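Local coordinates for Rod shape determining protein RodA (Thermus thermophilus, PDB 6BAR) that probably polymerises lipid-linked disaccharide-peptide units into peptidoglycan glycan strands, as a membrane-embedded SEDS glycosyltransferase needed for cell wall elongation, at residues L77-L82 with L102-L107. Numbering follows the deposited sequence.
Sequences LLLLAL and LQFQPL. With OLC ((2R)-2,3-dihydroxypropyl (9Z)-octadec-9-enoate), chain C.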
ATOM      1  N   LEU A  77      -1.108   3.649  15.909  1.00 79.83           N
ATOM      2  CA  LEU A  77      -2.369   3.726  16.646  1.00 76.18           C
ATOM      3  C   LEU A  77      -2.555   5.103  17.279  1.00 85.55           C
ATOM      4  O   LEU A  77      -3.612   5.732  17.130  1.00102.80           O
ATOM      5  CB  LEU A  77      -2.435   2.634  17.713  1.00 79.35           C
ATOM      6  CG  LEU A  77      -3.053   1.312  17.261  1.00 86.63           C
ATOM      7  CD1 LEU A  77      -3.221   0.349  18.425  1.00 75.94           C
ATOM      8  CD2 LEU A  77      -4.385   1.575  16.590  1.00 89.50           C
ATOM      9  N   LEU A  78      -1.533   5.591  17.988  1.00 72.83           N
ATOM     10  CA  LEU A  78      -1.644   6.904  18.617  1.00 77.35           C
ATOM     11  C   LEU A  78      -1.770   8.022  17.583  1.00 83.39           C
ATOM     12  O   LEU A  78      -2.446   9.021  17.848  1.00 79.41           O
ATOM     13  CB  LEU A  78      -0.459   7.160  19.558  1.00 75.21           C
ATOM     14  CG  LEU A  78      -0.457   6.375  20.880  1.00 84.75           C
ATOM     15  CD1 LEU A  78       0.393   7.080  21.928  1.00 78.91           C
ATOM     16  CD2 LEU A  78      -1.873   6.131  21.408  1.00 80.18           C
ATOM     17  N   LEU A  79      -1.188   7.850  16.386  1.00 80.20           N
ATOM     18  CA  LEU A  79      -1.318   8.858  15.332  1.00 76.07           C
ATOM     19  C   LEU A  79      -2.681   8.812  14.643  1.00 87.85           C
ATOM     20  O   LEU A  79      -3.234   9.861  14.284  1.00 84.84           O
ATOM     21  CB  LEU A  79      -0.198   8.689  14.306  1.00 67.50           C
ATOM     22  CG  LEU A  79       0.952   9.694  14.401  1.00 80.64           C
ATOM     23  CD1 LEU A  79       1.315   9.945  15.850  1.00 71.82           C
ATOM     24  CD2 LEU A  79       2.175   9.226  13.621  1.00 79.97           C
ATOM     25  N   LEU A  80      -3.231   7.614  14.433  1.00 72.23           N
ATOM     26  CA  LEU A  80      -4.613   7.505  13.981  1.00 82.17           C
ATOM     27  C   LEU A  80      -5.558   8.163  14.973  1.00 94.87           C
ATOM     28  O   LEU A  80      -6.514   8.841  14.581  1.00 91.18           O
ATOM     29  CB  LEU A  80      -4.994   6.037  13.785  1.00 65.15           C
ATOM     30  CG  LEU A  80      -4.500   5.381  12.504  1.00 66.86           C
ATOM     31  CD1 LEU A  80      -4.992   3.950  12.414  1.00 76.85           C
ATOM     32  CD2 LEU A  80      -4.962   6.186  11.307  1.00 93.40           C
ATOM     33  N   ALA A  81      -5.307   7.972  16.266  1.00 88.27           N
ATOM     34  CA  ALA A  81      -6.154   8.603  17.270  1.00 89.77           C
ATOM     35  C   ALA A  81      -5.993  10.119  17.257  1.00 91.46           C
ATOM     36  O   ALA A  81      -6.981  10.851  17.391  1.00 83.07           O
ATOM     37  CB  ALA A  81      -5.839   8.031  18.648  1.00 87.15           C
ATOM     38  N   LEU A  82      -4.758  10.605  17.071  1.00 91.60           N
ATOM     39  CA  LEU A  82      -4.478  12.035  17.095  1.00 78.84           C
ATOM     40  C   LEU A  82      -4.997  12.761  15.862  1.00 87.24           C
ATOM     41  O   LEU A  82      -5.344  13.946  15.951  1.00100.38           O
ATOM     42  CB  LEU A  82      -2.974  12.277  17.219  1.00 97.58           C
ATOM     43  CG  LEU A  82      -2.597  13.748  17.373  1.00100.55           C
ATOM     44  CD1 LEU A  82      -3.132  14.254  18.697  1.00110.94           C
ATOM     45  CD2 LEU A  82      -1.094  13.968  17.264  1.00100.30           C
ATOM     46  N   LEU A 102       3.911  20.178   4.330  1.00144.74           N
ATOM     47  CA  LEU A 102       3.992  18.781   4.745  1.00137.06           C
ATOM     48  C   LEU A 102       2.600  18.164   4.815  1.00128.84           C
ATOM     49  O   LEU A 102       1.699  18.726   5.446  1.00121.84           O
ATOM     50  CB  LEU A 102       4.677  18.662   6.107  1.00137.38           C
ATOM     51  CG  LEU A 102       5.826  19.639   6.348  1.00146.92           C
ATOM     52  CD1 LEU A 102       6.329  19.548   7.783  1.00148.41           C
ATOM     53  CD2 LEU A 102       6.948  19.383   5.355  1.00145.36           C
ATOM     54  N   GLN A 103       2.436  16.998   4.191  1.00121.76           N
ATOM     55  CA  GLN A 103       1.157  16.288   4.154  1.00111.61           C
ATOM     56  C   GLN A 103       1.399  14.824   4.513  1.00117.41           C
ATOM     57  O   GLN A 103       1.909  14.059   3.691  1.00116.48           O
ATOM     58  CB  GLN A 103       0.507  16.419   2.783  1.00117.84           C
ATOM     59  CG  GLN A 103       0.239  17.853   2.375  1.00124.24           C
ATOM     60  CD  GLN A 103      -0.350  17.964   0.988  1.00126.13           C
ATOM     61  OE1 GLN A 103      -0.706  16.961   0.366  1.00107.20           O
ATOM     62  NE2 GLN A 103      -0.453  19.192   0.489  1.00143.13           N
ATOM     63  N   PHE A 104       1.017  14.432   5.732  1.00114.57           N
ATOM     64  CA  PHE A 104       1.255  13.076   6.225  1.00100.51           C
ATOM     65  C   PHE A 104      -0.042  12.474   6.747  1.00 83.56           C
ATOM     66  O   PHE A 104      -0.594  12.950   7.743  1.00 87.83           O
ATOM     67  CB  PHE A 104       2.322  13.054   7.327  1.00102.07           C
ATOM     68  CG  PHE A 104       2.391  11.747   8.070  1.00 94.03           C
ATOM     69  CD1 PHE A 104       2.989  10.635   7.491  1.00 97.77           C
ATOM     70  CD2 PHE A 104       1.846  11.623   9.342  1.00 82.79           C
ATOM     71  CE1 PHE A 104       3.043   9.426   8.163  1.00 94.59           C
ATOM     72  CE2 PHE A 104       1.898  10.419  10.019  1.00 85.69           C
ATOM     73  CZ  PHE A 104       2.500   9.319   9.429  1.00100.30           C
ATOM     74  N   GLN A 105      -0.498  11.403   6.098  1.00 80.84           N
ATOM     75  CA  GLN A 105      -1.702  10.663   6.460  1.00 80.26           C
ATOM     76  C   GLN A 105      -1.339   9.438   7.289  1.00 90.52           C
ATOM     77  O   GLN A 105      -0.545   8.603   6.831  1.00 94.59           O
ATOM     78  CB  GLN A 105      -2.446  10.238   5.200  1.00 81.92           C
ATOM     79  CG  GLN A 105      -3.603   9.303   5.435  1.00 93.07           C
ATOM     80  CD  GLN A 105      -4.212   8.813   4.136  1.00 91.05           C
ATOM     81  OE1 GLN A 105      -3.554   8.806   3.090  1.00 69.61           O
ATOM     82  NE2 GLN A 105      -5.477   8.406   4.191  1.00 90.23           N
ATOM     83  N   PRO A 106      -1.902   9.270   8.490  1.00 86.29           N
ATOM     84  CA  PRO A 106      -1.477   8.154   9.349  1.00 79.81           C
ATOM     85  C   PRO A 106      -1.866   6.786   8.822  1.00 85.52           C
ATOM     86  O   PRO A 106      -1.404   5.779   9.379  1.00101.58           O
ATOM     87  CB  PRO A 106      -2.181   8.443  10.683  1.00 95.63           C
ATOM     88  CG  PRO A 106      -2.652   9.862  10.589  1.00100.53           C
ATOM     89  CD  PRO A 106      -2.925  10.102   9.141  1.00 98.40           C
ATOM     90  N   LEU A 107      -2.699   6.712   7.784  1.00 81.56           N
ATOM     91  CA  LEU A 107      -3.108   5.418   7.247  1.00 84.22           C
ATOM     92  C   LEU A 107      -1.911   4.599   6.771  1.00 87.12           C
ATOM     93  O   LEU A 107      -1.877   3.377   6.951  1.00 97.15           O
ATOM     94  CB  LEU A 107      -4.105   5.619   6.107  1.00 72.77           C
ATOM     95  CG  LEU A 107      -4.472   4.372   5.300  1.00 71.31           C
ATOM     96  CD1 LEU A 107      -5.262   3.394   6.145  1.00 61.91           C
ATOM     97  CD2 LEU A 107      -5.232   4.754   4.039  1.00 82.58           C
TER
HETATM   98  C10 OLC C 402       6.734   4.772   6.662  1.00 98.68           C
HETATM   99  C9  OLC C 402       6.157   5.307   5.568  1.00 87.79           C
HETATM  100  C8  OLC C 402       5.059   6.341   5.711  1.00 81.75           C
HETATM  101  C24 OLC C 402       4.260  16.522  -0.128  1.00100.32           C
HETATM  102  C7  OLC C 402       5.128   7.329   4.563  1.00 92.41           C
HETATM  103  C6  OLC C 402       4.478   8.634   4.974  1.00101.90           C
HETATM  104  C5  OLC C 402       3.416   9.043   3.976  1.00 94.13           C
HETATM  105  C4  OLC C 402       3.344  10.554   3.905  1.00 98.60           C
HETATM  106  C3  OLC C 402       4.699  11.119   3.523  1.00118.53           C
HETATM  107  C2  OLC C 402       4.525  12.486   2.889  1.00112.21           C
HETATM  108  C21 OLC C 402       4.805  15.176   1.900  1.00120.91           C
HETATM  109  C1  OLC C 402       5.542  13.481   3.416  1.00109.51           C
HETATM  110  C22 OLC C 402       5.368  16.023   0.774  1.00120.45           C
HETATM  111  O19 OLC C 402       6.079  13.301   4.493  1.00110.82           O
HETATM  112  O25 OLC C 402       4.737  16.632  -1.452  1.00 96.18           O
HETATM  113  O23 OLC C 402       6.059  17.127   1.309  1.00127.91           O
HETATM  114  O20 OLC C 402       5.868  14.619   2.651  1.00120.70           O
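L79 and L80, neighbours on one turn of helix 69-86, reach P106 and F104 where strand 102-104 gives way to helix 106-121. The contact illustrates how a proline at the passage from a strand into a helix can be packed against a second helix largely by apolar side chains. P106 lies at the centre: its CB is 3.6 Å from CD2 of L80, and the backbones come closest at this same pair, with the CA atoms of L80 and P106 5.6 Å apart. L80 starts out along the flank of its helix, and a CG placed anti to its own carbonyl carbon (chi1 -79°) lets the CD2 branch swing across to the proline. One residue earlier, CB of L79 stands 4.1 Å from CB of P106, while the ring's CG rests 3.7 Å from the backbone O of L79. The rigid pyrrolidine is thus bordered by two consecutive leucines.

Aromatic contacts follow a different pattern. The F104 ring is met at its rim, near its own plane, by CD2 of L79, which lies 3.8 Å from CE2. The lipid OLC also arrives at the edge, its acyl carbon C6 3.5 Å from CD1 of F104, so the ring bridges the leucine and the acyl chain. With F104 cut back to an alanine, CD2 of L79 and the OLC chain would probably lose the ring that joins them.

Strand 102-104 pairs antiparallel with strand 97-99 through a backbone bond between F104 and F97, whose side chain also touches P106. L109 of helix 106-121 packs against both L79 and F104, and helix 131-148 meets L77, A81 and L107, joining helix 69-86, predicted to span the membrane, to the hairpin and the two helices that follow it.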